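Side-chain contacts in AceL NrdHF-1-1 Intein (Metagenome, PDB 6ZGQ), which belongs to the class 3 split inteins, which excise themselves from a host protein and join its flanking pieces, and is here a linked, splice-inactive variant: residues Ala18-Ile23 and Gly148-Thr153; Val32-Met37 and Ser43-Thr48; Ile58-Gly63 and Asp67-Pro72; Met76-Glu79 and Ile84-Cys87. All coordinates share one frame; numbering follows the deposited sequence.

Contact 1: Ala18-Ile23 and Gly148-Thr153; sequences AGDKNI and GNRSVT
Asp20 and Arg150 meet side chain to side chain in a salt bridge that is the whole of this contact; it buries only 80 Å² in all. Its tight half is the pair Asp20 OD2 and Arg150 NH2, 2.7 Å apart. OD2 receives the N-H on its syn lone pair, though it stands 26° out of the guanidinium plane, and the bond is bent to 138° at the hydrogen. The other half is slack: Arg150 NE points well at Asp20 OD1, but 3.4 Å makes this a weak bond. With the carboxylate and guanidinium planes 36° apart, the two bonds are unequal and the bridge is twisted. An extended Arg150 chain from CG to NE supplies the reach, since the backbones stay far apart: the nearest CA atoms, of Asp20 and Gly148, are 9.2 Å from each other. Both charged residues remain partly exposed, so this is a surface bridge. Asp20 OD1 has a second partner in the Thr15 hydroxyl, which is consistent with a second hold on the carboxylate. In the curled antiparallel sheet, the bridge spans strands 13-15 and 140-144, which lie between strands 20-22 and 150-154, and the Arg150 side chain packs on Thr15, Val142 and Thr144.

Contact 2: Val32-Met37 and Ser43-Thr48; sequences VLQFDM and SYTNPT
Gln34 and Ser43 form a hydrogen-bonded antiparallel pair, and so do Val32 and Thr45. The shortest of their four backbone bonds runs from Gln34 N to Ser43 O, 2.8 Å, and Val32 N gives a similar one to Thr45 O at 2.9 Å. Between these pairs, Tyr44 CA lies 3.2 Å from Val32 O as a CA-H...O contact. On the face carrying Val32, Gln34, Ser43 and Thr45, the Gln34 amide meets the Thr45 hydroxyl directly and the Ser43 hydroxyl through a water. Thr45 OG1 donates to Gln34 OE1 at 3.1 Å, but from 52° above the amide plane and in one of two modelled Thr45 conformers, which leaves this bond doubtful; the stronger partner of OE1 is the backbone N of Gly138. The water, 2.8 Å from Ser43 OG, accepts a weak bond from Gln34 NE2. Gln34 CG stands between its backbone N and carbonyl carbon (chi1 72°), which turns the chain across the neighbouring strand. On the other face Leu33 CD1 makes a CH-pi contact over the Tyr44 ring, 4.0 Å from its centroid. Back on the Gln34 face, Val32 CG2 in the modelled conformer comes to Pro47 CG at 3.7 Å. Such alternating pairs, with strand directions 122° apart, are typical of a strongly twisted two-stranded beta hairpin.

Contact 3: Ile58-Gly63 and Asp67-Pro72; sequences IYHFEG and DQKVSP
The beta hairpin of strands 57-63 and 66-70 brings His60 diagonally against Asp67 on one face, while Tyr59, Phe61 and Val70 occupy the other. The strands run 174° apart in direction, and Tyr59 N donates to Val70 O at 2.8 Å. His60 NE2 donates to Asp67 OD2 at 2.9 Å, nearly straight (169°); the oxygen lies in the imidazole plane but is itself met on its syn side, out of the carboxylate plane. Lys69 runs beside His60 and lays CE over one ring face, 3.9 Å from the centroid, a CH-pi contact. A bend at the last torsion (chi4 84°) then carries Lys69 NZ to Asp67 OD1, 3.1 Å away, and the same nitrogen has a second salt bridge to Glu146. Asp67 OD2 and Glu62 OE2 are like charges 3.8 Å apart. One water donates to each of them. Replacing Asp67 by an alanine would probably leave His60 NE2 without its acceptor and the ring freer to turn. On the opposite face Val70 CG2 meets the Phe61 ring edge, 4.0 Å from CE1. Strand 57-63 is central, with strand 119-125 along its other side, and Phe61, Gln68 and Val70 pack on Met76 of strand 75-80.

Contact 4: Met76-Glu79 and Ile84-Cys87; sequences MIYE and IKEC
Tyr78 reaches Lys85 and Cys87 because its CG sits between the backbone N and the carbonyl carbon (chi1 60°), which swings the ring across to strand 83-88. Ile77 and Ile84 share another setting, each with CG2 anti to N and CG1 anti to the carbonyl carbon, and their CG2 methyls meet at 3.6 Å. On the Tyr78 face, Lys85 CB stands over the ring in a CH-pi contact, 3.8 Å from the centroid and 26° off the normal, displaced toward the rim near CZ and CE2. Cys87 CB approaches the ring edge instead, 3.8 Å from Tyr78 CE1, and Phe92 adds an edge-to-face aromatic contact. A serine in place of Tyr78 would probably leave a gap over Lys85 CB and deprive Phe92 of its ring partner. On the reverse face Ile77 CD1 touches Glu86 CB at 3.9 Å, extending the aliphatic patch begun by the two isoleucines.

Four backbone bonds keep these groups in line: Met76 N lies 2.7 Å from Cys87 O, Lys85 N lies 2.8 Å from Tyr78 O, and each pair is completed by the reciprocal bond. The polar ends find partners beyond the two segments: Glu79 bridges Arg112 and Lys40, Glu86 bridges Arg75, and Lys85 NZ bonds Gln80 OE1. The chemistry thus implies a division of labour: within 76-79 and 84-87 the strands are held by backbone bonds and apolar or CH-pi packing, while Glu86 to Arg75 and Lys85 to Gln80 add polar links between the same two strands.

In the fold
Contact 1 closes a loop of 124 residues, and contacts 2, 3 and 4 follow one another inside it as three beta hairpins. Contacts 2 and 3 lie on opposite sides of the chain's centre, their centres 21 Å apart and nearest atoms about 10 Å apart. Residues 148-153 tie the set together: Val152 packs on Phe35 of contact 2 and Ile77 of contact 4, while Ser151 and Thr153 probably hydrogen-bond Gln68 of contact 3. Met37 of contact 2 packs on Ile77 and Ile84 of contact 4, whose Met76 packs on contact 3. Contacts 1 and 4 share the curled eight-stranded sheet. This all-beta closure, bringing early and late parts of the chain together, is consistent with the compact fold of inteins.

Contact 1: Ala18-Ile23 and Gly148-Thr153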
loop_
_atom_site.group_PDB
_atom_site.type_symbol
_atom_site.label_atom_id
_atom_site.label_comp_id
_atom_site.label_asym_id
_atom_site.label_seq_id
_atom_site.Cartn_x
_atom_site.Cartn_y
_atom_site.Cartn_z
ATOM N N ALA A 18 15.657 -7.273 3.899
ATOM C CA ALA A 18 16.855 -7.241 3.044
ATOM C C ALA A 18 16.904 -6.002 2.142
ATOM O O ALA A 18 17.996 -5.519 1.834
ATOM C CB ALA A 18 16.937 -8.511 2.214
ATOM N N GLY A 19 15.742 -5.483 1.733
ATOM C CA GLY A 19 15.685 -4.355 0.784
ATOM C C GLY A 19 14.282 -4.102 0.269
ATOM O O GLY A 19 13.318 -4.385 0.999
ATOM N N ASP A 20 14.178 -3.595 -0.970
ATOM C CA ASP A 20 12.894 -3.288 -1.632
ATOM C C ASP A 20 12.681 -4.259 -2.803
ATOM O O ASP A 20 13.327 -4.110 -3.842
ATOM C CB ASP A 20 12.861 -1.841 -2.143
ATOM C CG ASP A 20 12.886 -0.818 -1.027
ATOM O OD1 ASP A 20 12.356 -1.100 0.068
ATOM O OD2 ASP A 20 13.442 0.271 -1.260
ATOM N N LYS A 21 11.764 -5.218 -2.617
ATOM C CA LYS A 21 11.571 -6.373 -3.508
ATOM C C LYS A 21 10.289 -6.208 -4.317
ATOM O O LYS A 21 9.226 -5.935 -3.736
ATOM C CB LYS A 21 11.491 -7.666 -2.676
ATOM C CG LYS A 21 11.574 -8.969 -3.469
ATOM C CD LYS A 21 11.707 -10.175 -2.546
ATOM C CE LYS A 21 12.312 -11.368 -3.259
ATOM N NZ LYS A 21 12.543 -12.512 -2.340
ATOM N N ASN A 22 10.408 -6.384 -5.638
ATOM C CA ASN A 22 9.275 -6.383 -6.580
ATOM C C ASN A 22 8.195 -7.317 -6.033
ATOM O O ASN A 22 8.501 -8.463 -5.686
ATOM C CB ASN A 22 9.734 -6.819 -7.979
ATOM C CG ASN A 22 10.807 -5.910 -8.545
ATOM O OD1 ASN A 22 10.828 -4.719 -8.258
ATOM N ND2 ASN A 22 11.701 -6.467 -9.352
ATOM N N ILE A 23 6.967 -6.808 -5.900
ATOM C CA ILE A 23 5.874 -7.543 -5.244
ATOM C C ILE A 23 5.674 -8.914 -5.906
ATOM O O ILE A 23 5.423 -9.889 -5.200
ATOM C CB ILE A 23 4.560 -6.720 -5.176
ATOM C CG1 ILE A 23 3.503 -7.451 -4.328
ATOM C CG2 ILE A 23 4.039 -6.398 -6.578
ATOM C CD1 ILE A 23 2.398 -6.559 -3.810
ATOM N N GLY A 148 11.597 6.175 -4.494
ATOM C CA GLY A 148 12.206 5.751 -3.234
ATOM C C GLY A 148 11.373 6.069 -2.003
ATOM O O GLY A 148 11.843 5.832 -0.908
ATOM N N ASN A 149 10.146 6.578 -2.177
ATOM C CA ASN A 149 9.260 6.950 -1.055
ATOM C C ASN A 149 8.514 5.713 -0.564
ATOM O O ASN A 149 7.983 4.960 -1.392
ATOM C CB ASN A 149 8.237 8.022 -1.461
ATOM C CG ASN A 149 8.874 9.264 -2.047
ATOM O OD1 ASN A 149 8.564 9.655 -3.173
ATOM N ND2 ASN A 149 9.765 9.889 -1.292
ATOM N N ARG A 150 8.476 5.518 0.758
ATOM C CA ARG A 150 7.793 4.385 1.396
ATOM C C ARG A 150 6.482 4.882 2.027
ATOM O O ARG A 150 6.432 6.011 2.524
ATOM C CB ARG A 150 8.725 3.706 2.416
ATOM C CG ARG A 150 9.994 3.178 1.766
ATOM C CD ARG A 150 10.851 2.265 2.626
ATOM N NE ARG A 150 11.971 1.813 1.805
ATOM C CZ ARG A 150 13.045 2.543 1.508
ATOM N NH1 ARG A 150 13.200 3.776 1.988
ATOM N NH2 ARG A 150 13.985 2.028 0.725
ATOM N N SER A 151 5.431 4.058 1.935
ATOM C CA SER A 151 4.092 4.355 2.476
ATOM C C SER A 151 3.399 3.058 2.883
ATOM O O SER A 151 3.819 1.981 2.440
ATOM C CB SER A 151 3.243 5.108 1.449
ATOM O OG SER A 151 3.067 4.361 0.251
ATOM N N VAL A 152 2.369 3.170 3.730
ATOM C CA VAL A 152 1.601 2.016 4.236
ATOM C C VAL A 152 0.435 1.795 3.267
ATOM O O VAL A 152 -0.209 2.768 2.865
ATOM C CB VAL A 152 1.103 2.258 5.691
ATOM C CG1 VAL A 152 0.162 1.161 6.183
ATOM C CG2 VAL A 152 2.287 2.390 6.646
ATOM N N THR A 153 0.217 0.541 2.861
ATOM C CA THR A 153 -0.908 0.155 1.993
ATOM C C THR A 153 -1.578 -1.093 2.579
ATOM O O THR A 153 -0.935 -1.811 3.353
ATOM C CB THR A 153 -0.440 -0.083 0.543
ATOM O OG1 THR A 153 -1.574 0.013 -0.319
ATOM C CG2 THR A 153 0.237 -1.444 0.369
#

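Contact 2: Val32-Met37 and Ser43-Thr48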
loop_
_atom_site.group_PDB
_atom_site.type_symbol
_atom_site.label_atom_id
_atom_site.label_comp_id
_atom_site.label_asym_id
_atom_site.label_seq_id
_atom_site.Cartn_x
_atom_site.Cartn_y
_atom_site.Cartn_z
ATOM N N VAL A 32 8.534 -9.320 5.348
ATOM C CA VAL A 32 7.925 -8.075 4.852
ATOM C C VAL A 32 7.719 -7.116 6.020
ATOM O O VAL A 32 7.275 -7.558 7.089
ATOM C CB VAL A 32 6.563 -8.373 4.163
ATOM C CG1 VAL A 32 5.822 -7.096 3.785
ATOM C CG2 VAL A 32 6.768 -9.252 2.935
ATOM N N LEU A 33 8.039 -5.833 5.816
ATOM C CA LEU A 33 7.772 -4.785 6.820
ATOM C C LEU A 33 6.264 -4.541 6.861
ATOM O O LEU A 33 5.709 -3.958 5.913
ATOM C CB LEU A 33 8.520 -3.488 6.479
ATOM C CG LEU A 33 8.425 -2.374 7.529
ATOM C CD1 LEU A 33 8.951 -2.848 8.876
ATOM C CD2 LEU A 33 9.165 -1.126 7.077
ATOM N N GLN A 34 5.614 -5.036 7.921
ATOM C CA GLN A 34 4.180 -4.832 8.147
ATOM C C GLN A 34 4.003 -3.665 9.113
ATOM O O GLN A 34 4.962 -3.290 9.800
ATOM C CB GLN A 34 3.493 -6.114 8.654
ATOM C CG GLN A 34 3.803 -6.507 10.089
ATOM C CD GLN A 34 2.710 -7.363 10.684
ATOM O OE1 GLN A 34 2.109 -8.188 9.998
ATOM N NE2 GLN A 34 2.429 -7.161 11.963
ATOM N N PHE A 35 2.796 -3.094 9.108
ATOM C CA PHE A 35 2.340 -2.044 10.028
ATOM C C PHE A 35 1.050 -2.566 10.679
ATOM O O PHE A 35 0.077 -2.866 9.973
ATOM C CB PHE A 35 2.103 -0.746 9.244
ATOM C CG PHE A 35 1.634 0.426 10.074
ATOM C CD1 PHE A 35 2.505 1.094 10.919
ATOM C CD2 PHE A 35 0.329 0.887 9.967
ATOM C CE1 PHE A 35 2.081 2.188 11.657
ATOM C CE2 PHE A 35 -0.103 1.976 10.704
ATOM C CZ PHE A 35 0.772 2.625 11.555
ATOM N N ASP A 36 1.067 -2.718 12.006
ATOM C CA ASP A 36 -0.091 -3.245 12.746
ATOM C C ASP A 36 -1.103 -2.105 12.921
ATOM O O ASP A 36 -0.762 -1.075 13.510
ATOM C CB ASP A 36 0.338 -3.836 14.091
ATOM C CG ASP A 36 -0.812 -4.479 14.825
ATOM O OD1 ASP A 36 -1.610 -3.732 15.426
ATOM O OD2 ASP A 36 -0.931 -5.720 14.766
ATOM N N MET A 37 -2.313 -2.283 12.373
ATOM C CA MET A 37 -3.352 -1.239 12.359
ATOM C C MET A 37 -3.861 -0.927 13.769
ATOM O O MET A 37 -4.275 0.208 14.024
ATOM C CB MET A 37 -4.528 -1.648 11.466
ATOM C CG MET A 37 -4.221 -1.612 9.981
ATOM S SD MET A 37 -5.598 -2.267 9.027
ATOM C CE MET A 37 -6.754 -0.902 9.123
ATOM N N SER A 43 6.911 -4.150 12.171
ATOM C CA SER A 43 7.674 -5.393 12.392
ATOM C C SER A 43 7.802 -6.163 11.076
ATOM O O SER A 43 7.030 -5.888 10.151
ATOM C CB SER A 43 7.009 -6.264 13.464
ATOM O OG SER A 43 5.657 -6.552 13.146
ATOM N N TYR A 44 8.788 -7.065 10.987
ATOM C CA TYR A 44 8.954 -7.959 9.829
ATOM C C TYR A 44 8.239 -9.291 10.140
ATOM O O TYR A 44 8.456 -9.878 11.206
ATOM C CB TYR A 44 10.438 -8.163 9.469
ATOM C CG TYR A 44 11.172 -6.878 9.158
ATOM C CD1 TYR A 44 11.126 -6.315 7.887
ATOM C CD2 TYR A 44 11.904 -6.217 10.138
ATOM C CE1 TYR A 44 11.789 -5.135 7.601
ATOM C CE2 TYR A 44 12.578 -5.040 9.857
ATOM C CZ TYR A 44 12.517 -4.503 8.586
ATOM O OH TYR A 44 13.176 -3.335 8.297
ATOM N N THR A 45 7.366 -9.722 9.225
ATOM C CA THR A 45 6.595 -10.974 9.334
ATOM C C THR A 45 6.562 -11.631 7.949
ATOM O O THR A 45 6.769 -10.943 6.952
ATOM C CB THR A 45 5.134 -10.708 9.762
ATOM O OG1 THR A 45 4.542 -9.801 8.826
ATOM C CG2 THR A 45 5.042 -10.113 11.169
ATOM N N ASN A 46 6.321 -12.942 7.907
ATOM C CA ASN A 46 6.139 -13.681 6.645
ATOM C C ASN A 46 4.705 -13.433 6.168
ATOM O O ASN A 46 3.773 -13.437 6.975
ATOM C CB ASN A 46 6.439 -15.176 6.828
ATOM C CG ASN A 46 7.853 -15.423 7.308
ATOM O OD1 ASN A 46 8.814 -15.328 6.543
ATOM N ND2 ASN A 46 7.989 -15.715 8.589
ATOM N N PRO A 47 4.515 -13.172 4.856
ATOM C CA PRO A 47 3.156 -13.179 4.303
ATOM C C PRO A 47 2.550 -14.574 4.471
ATOM O O PRO A 47 3.297 -15.551 4.405
ATOM C CB PRO A 47 3.346 -12.849 2.811
ATOM C CG PRO A 47 4.763 -12.401 2.651
ATOM C CD PRO A 47 5.542 -12.853 3.855
ATOM N N THR A 48 1.233 -14.644 4.704
ATOM C CA THR A 48 0.490 -15.910 4.842
ATOM C C THR A 48 -0.180 -16.302 3.512
ATOM O O THR A 48 -0.545 -17.462 3.342
ATOM C CB THR A 48 -0.574 -15.824 5.954
ATOM O OG1 THR A 48 -1.514 -14.804 5.613
ATOM C CG2 THR A 48 0.066 -15.519 7.311
HETATM O O HOH W 1 3.726 -4.761 14.037
#

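Contact 3: Ile58-Gly63 and Asp67-Pro72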
loop_
_atom_site.group_PDB
_atom_site.type_symbol
_atom_site.label_atom_id
_atom_site.label_comp_id
_atom_site.label_asym_id
_atom_site.label_seq_id
_atom_site.Cartn_x
_atom_site.Cartn_y
_atom_site.Cartn_z
ATOM N N ILE A 58 -7.273 0.608 -12.779
ATOM C CA ILE A 58 -6.318 0.983 -11.727
ATOM C C ILE A 58 -6.753 2.319 -11.122
ATOM O O ILE A 58 -7.322 3.152 -11.851
ATOM C CB ILE A 58 -4.884 1.068 -12.322
ATOM C CG1 ILE A 58 -3.810 0.909 -11.248
ATOM C CG2 ILE A 58 -4.687 2.351 -13.125
ATOM C CD1 ILE A 58 -2.470 0.531 -11.824
ATOM N N TYR A 59 -6.521 2.466 -9.808
ATOM C CA TYR A 59 -6.618 3.733 -9.051
ATOM C C TYR A 59 -5.200 4.160 -8.671
ATOM O O TYR A 59 -4.524 3.433 -7.918
ATOM C CB TYR A 59 -7.464 3.568 -7.782
ATOM C CG TYR A 59 -8.932 3.634 -8.080
ATOM C CD1 TYR A 59 -9.607 2.523 -8.563
ATOM C CD2 TYR A 59 -9.636 4.823 -7.929
ATOM C CE1 TYR A 59 -10.956 2.578 -8.856
ATOM C CE2 TYR A 59 -10.987 4.889 -8.228
ATOM C CZ TYR A 59 -11.639 3.766 -8.698
ATOM O OH TYR A 59 -12.975 3.835 -8.987
ATOM N N HIS A 60 -4.770 5.297 -9.234
ATOM C CA HIS A 60 -3.441 5.885 -9.028
ATOM C C HIS A 60 -3.588 7.090 -8.101
ATOM O O HIS A 60 -4.150 8.116 -8.512
ATOM C CB HIS A 60 -2.796 6.284 -10.370
ATOM C CG HIS A 60 -1.425 6.867 -10.228
ATOM N ND1 HIS A 60 -0.883 7.726 -11.158
ATOM C CD2 HIS A 60 -0.493 6.729 -9.256
ATOM C CE1 HIS A 60 0.328 8.085 -10.771
ATOM N NE2 HIS A 60 0.591 7.488 -9.621
ATOM N N PHE A 61 -3.142 6.909 -6.850
ATOM C CA PHE A 61 -3.053 7.963 -5.825
ATOM C C PHE A 61 -1.656 8.598 -5.934
ATOM O O PHE A 61 -0.679 7.857 -5.904
ATOM C CB PHE A 61 -3.246 7.354 -4.424
ATOM C CG PHE A 61 -4.622 6.790 -4.171
ATOM C CD1 PHE A 61 -4.976 5.531 -4.640
ATOM C CD2 PHE A 61 -5.554 7.507 -3.441
ATOM C CE1 PHE A 61 -6.234 5.010 -4.395
ATOM C CE2 PHE A 61 -6.817 6.996 -3.202
ATOM C CZ PHE A 61 -7.159 5.744 -3.681
ATOM N N GLU A 62 -1.568 9.929 -6.084
ATOM C CA GLU A 62 -0.284 10.633 -6.276
ATOM C C GLU A 62 -0.299 12.023 -5.626
ATOM O O GLU A 62 -1.150 12.855 -5.956
ATOM C CB GLU A 62 0.070 10.763 -7.768
ATOM C CG GLU A 62 1.470 11.335 -8.009
ATOM C CD GLU A 62 1.904 11.359 -9.466
ATOM O OE1 GLU A 62 1.050 11.231 -10.366
ATOM O OE2 GLU A 62 3.119 11.515 -9.715
ATOM N N GLY A 63 0.653 12.265 -4.723
ATOM C CA GLY A 63 0.884 13.601 -4.160
ATOM C C GLY A 63 1.767 13.557 -2.927
ATOM O O GLY A 63 1.635 12.625 -2.132
ATOM N N ASP A 67 2.702 7.696 -3.528
ATOM C CA ASP A 67 2.304 7.144 -4.839
ATOM C C ASP A 67 1.954 5.667 -4.674
ATOM O O ASP A 67 2.829 4.883 -4.291
ATOM C CB ASP A 67 3.418 7.303 -5.884
ATOM C CG ASP A 67 2.920 7.131 -7.319
ATOM O OD1 ASP A 67 2.451 6.027 -7.670
ATOM O OD2 ASP A 67 2.988 8.109 -8.085
ATOM N N GLN A 68 0.688 5.316 -4.938
ATOM C CA GLN A 68 0.206 3.925 -4.958
ATOM C C GLN A 68 -0.653 3.713 -6.219
ATOM O O GLN A 68 -1.436 4.600 -6.589
ATOM C CB GLN A 68 -0.566 3.600 -3.671
ATOM C CG GLN A 68 0.319 3.687 -2.432
ATOM C CD GLN A 68 -0.313 3.139 -1.173
ATOM O OE1 GLN A 68 -1.446 2.651 -1.172
ATOM N NE2 GLN A 68 0.432 3.219 -0.077
ATOM N N LYS A 69 -0.437 2.571 -6.882
ATOM C CA LYS A 69 -1.186 2.137 -8.064
ATOM C C LYS A 69 -1.843 0.802 -7.681
ATOM O O LYS A 69 -1.148 -0.208 -7.513
ATOM C CB LYS A 69 -0.238 2.027 -9.273
ATOM C CG LYS A 69 0.410 3.360 -9.648
ATOM C CD LYS A 69 1.315 3.263 -10.868
ATOM C CE LYS A 69 2.138 4.527 -11.068
ATOM N NZ LYS A 69 3.373 4.525 -10.235
ATOM N N VAL A 70 -3.163 0.833 -7.488
ATOM C CA VAL A 70 -3.902 -0.244 -6.826
ATOM C C VAL A 70 -5.163 -0.619 -7.632
ATOM O O VAL A 70 -5.623 0.178 -8.468
ATOM C CB VAL A 70 -4.247 0.184 -5.374
ATOM C CG1 VAL A 70 -3.012 0.737 -4.667
ATOM C CG2 VAL A 70 -5.363 1.223 -5.340
ATOM N N SER A 71 -5.687 -1.826 -7.389
ATOM C CA SER A 71 -6.960 -2.287 -7.968
ATOM C C SER A 71 -8.129 -1.546 -7.309
ATOM O O SER A 71 -7.978 -1.014 -6.214
ATOM C CB SER A 71 -7.115 -3.798 -7.779
ATOM O OG SER A 71 -6.021 -4.487 -8.355
ATOM N N PRO A 72 -9.302 -1.498 -7.969
ATOM C CA PRO A 72 -10.478 -0.827 -7.396
ATOM C C PRO A 72 -10.829 -1.201 -5.942
ATOM O O PRO A 72 -11.194 -0.307 -5.176
ATOM C CB PRO A 72 -11.609 -1.244 -8.339
ATOM C CG PRO A 72 -10.929 -1.455 -9.653
ATOM C CD PRO A 72 -9.582 -2.033 -9.315
HETATM O O HOH W 2 5.101 9.692 -8.469
#

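Contact 4: Met76-Glu79 and Ile84-Cys87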
loop_
_atom_site.group_PDB
_atom_site.type_symbol
_atom_site.label_atom_id
_atom_site.label_comp_id
_atom_site.label_asym_id
_atom_site.label_seq_id
_atom_site.Cartn_x
_atom_site.Cartn_y
_atom_site.Cartn_z
ATOM N N MET A 76 -7.114 0.826 1.017
ATOM C CA MET A 76 -6.291 2.004 1.306
ATOM C C MET A 76 -6.298 2.200 2.818
ATOM O O MET A 76 -7.351 2.022 3.440
ATOM C CB MET A 76 -6.830 3.246 0.592
ATOM C CG MET A 76 -6.845 3.111 -0.922
ATOM S SD MET A 76 -5.214 2.726 -1.585
ATOM C CE MET A 76 -4.389 4.300 -1.352
ATOM N N ILE A 77 -5.121 2.503 3.379
ATOM C CA ILE A 77 -4.892 2.641 4.823
ATOM C C ILE A 77 -4.584 4.117 5.083
ATOM O O ILE A 77 -3.731 4.701 4.402
ATOM C CB ILE A 77 -3.734 1.718 5.291
ATOM C CG1 ILE A 77 -4.045 0.244 4.966
ATOM C CG2 ILE A 77 -3.438 1.890 6.777
ATOM C CD1 ILE A 77 -5.258 -0.336 5.670
ATOM N N TYR A 78 -5.331 4.720 6.011
ATOM C CA TYR A 78 -5.162 6.126 6.383
ATOM C C TYR A 78 -5.389 6.242 7.887
ATOM O O TYR A 78 -5.953 5.314 8.483
ATOM C CB TYR A 78 -6.122 7.015 5.577
ATOM C CG TYR A 78 -7.589 6.707 5.756
ATOM C CD1 TYR A 78 -8.210 5.725 4.999
ATOM C CD2 TYR A 78 -8.359 7.412 6.671
ATOM C CE1 TYR A 78 -9.556 5.448 5.155
ATOM C CE2 TYR A 78 -9.706 7.140 6.838
ATOM C CZ TYR A 78 -10.301 6.158 6.073
ATOM O OH TYR A 78 -11.634 5.876 6.225
ATOM N N GLU A 79 -4.910 7.344 8.471
ATOM C CA GLU A 79 -5.189 7.725 9.860
ATOM C C GLU A 79 -6.287 8.792 9.841
ATOM O O GLU A 79 -6.271 9.664 8.956
ATOM C CB GLU A 79 -3.924 8.261 10.554
ATOM C CG GLU A 79 -4.112 8.448 12.056
ATOM C CD GLU A 79 -2.880 8.933 12.799
ATOM O OE1 GLU A 79 -1.788 9.028 12.196
ATOM O OE2 GLU A 79 -3.017 9.217 14.010
ATOM N N ILE A 84 -6.244 4.058 13.043
ATOM C CA ILE A 84 -5.893 3.605 11.682
ATOM C C ILE A 84 -7.134 2.936 11.073
ATOM O O ILE A 84 -7.659 1.971 11.659
ATOM C CB ILE A 84 -4.698 2.616 11.687
ATOM C CG1 ILE A 84 -3.456 3.239 12.348
ATOM C CG2 ILE A 84 -4.375 2.145 10.275
ATOM C CD1 ILE A 84 -2.884 4.453 11.638
ATOM N N LYS A 85 -7.574 3.471 9.922
ATOM C CA LYS A 85 -8.813 3.096 9.214
ATOM C C LYS A 85 -8.457 2.528 7.837
ATOM O O LYS A 85 -7.353 2.790 7.334
ATOM C CB LYS A 85 -9.716 4.332 9.006
ATOM C CG LYS A 85 -10.010 5.168 10.251
ATOM C CD LYS A 85 -11.192 4.653 11.060
ATOM C CE LYS A 85 -11.650 5.674 12.090
ATOM N NZ LYS A 85 -12.609 6.665 11.533
ATOM N N GLU A 86 -9.400 1.784 7.247
ATOM C CA GLU A 86 -9.294 1.257 5.880
ATOM C C GLU A 86 -10.517 1.694 5.064
ATOM O O GLU A 86 -11.574 1.990 5.640
ATOM C CB GLU A 86 -9.198 -0.278 5.885
ATOM C CG GLU A 86 -10.308 -0.945 6.683
ATOM C CD GLU A 86 -10.264 -2.451 6.599
ATOM O OE1 GLU A 86 -10.573 -2.998 5.520
ATOM O OE2 GLU A 86 -9.915 -3.086 7.616
ATOM N N CYS A 87 -10.340 1.740 3.737
ATOM C CA CYS A 87 -11.390 2.049 2.744
ATOM C C CYS A 87 -10.943 1.487 1.388
ATOM O O CYS A 87 -9.753 1.594 1.062
ATOM C CB CYS A 87 -11.597 3.564 2.628
ATOM S SG CYS A 87 -12.970 4.074 1.566
#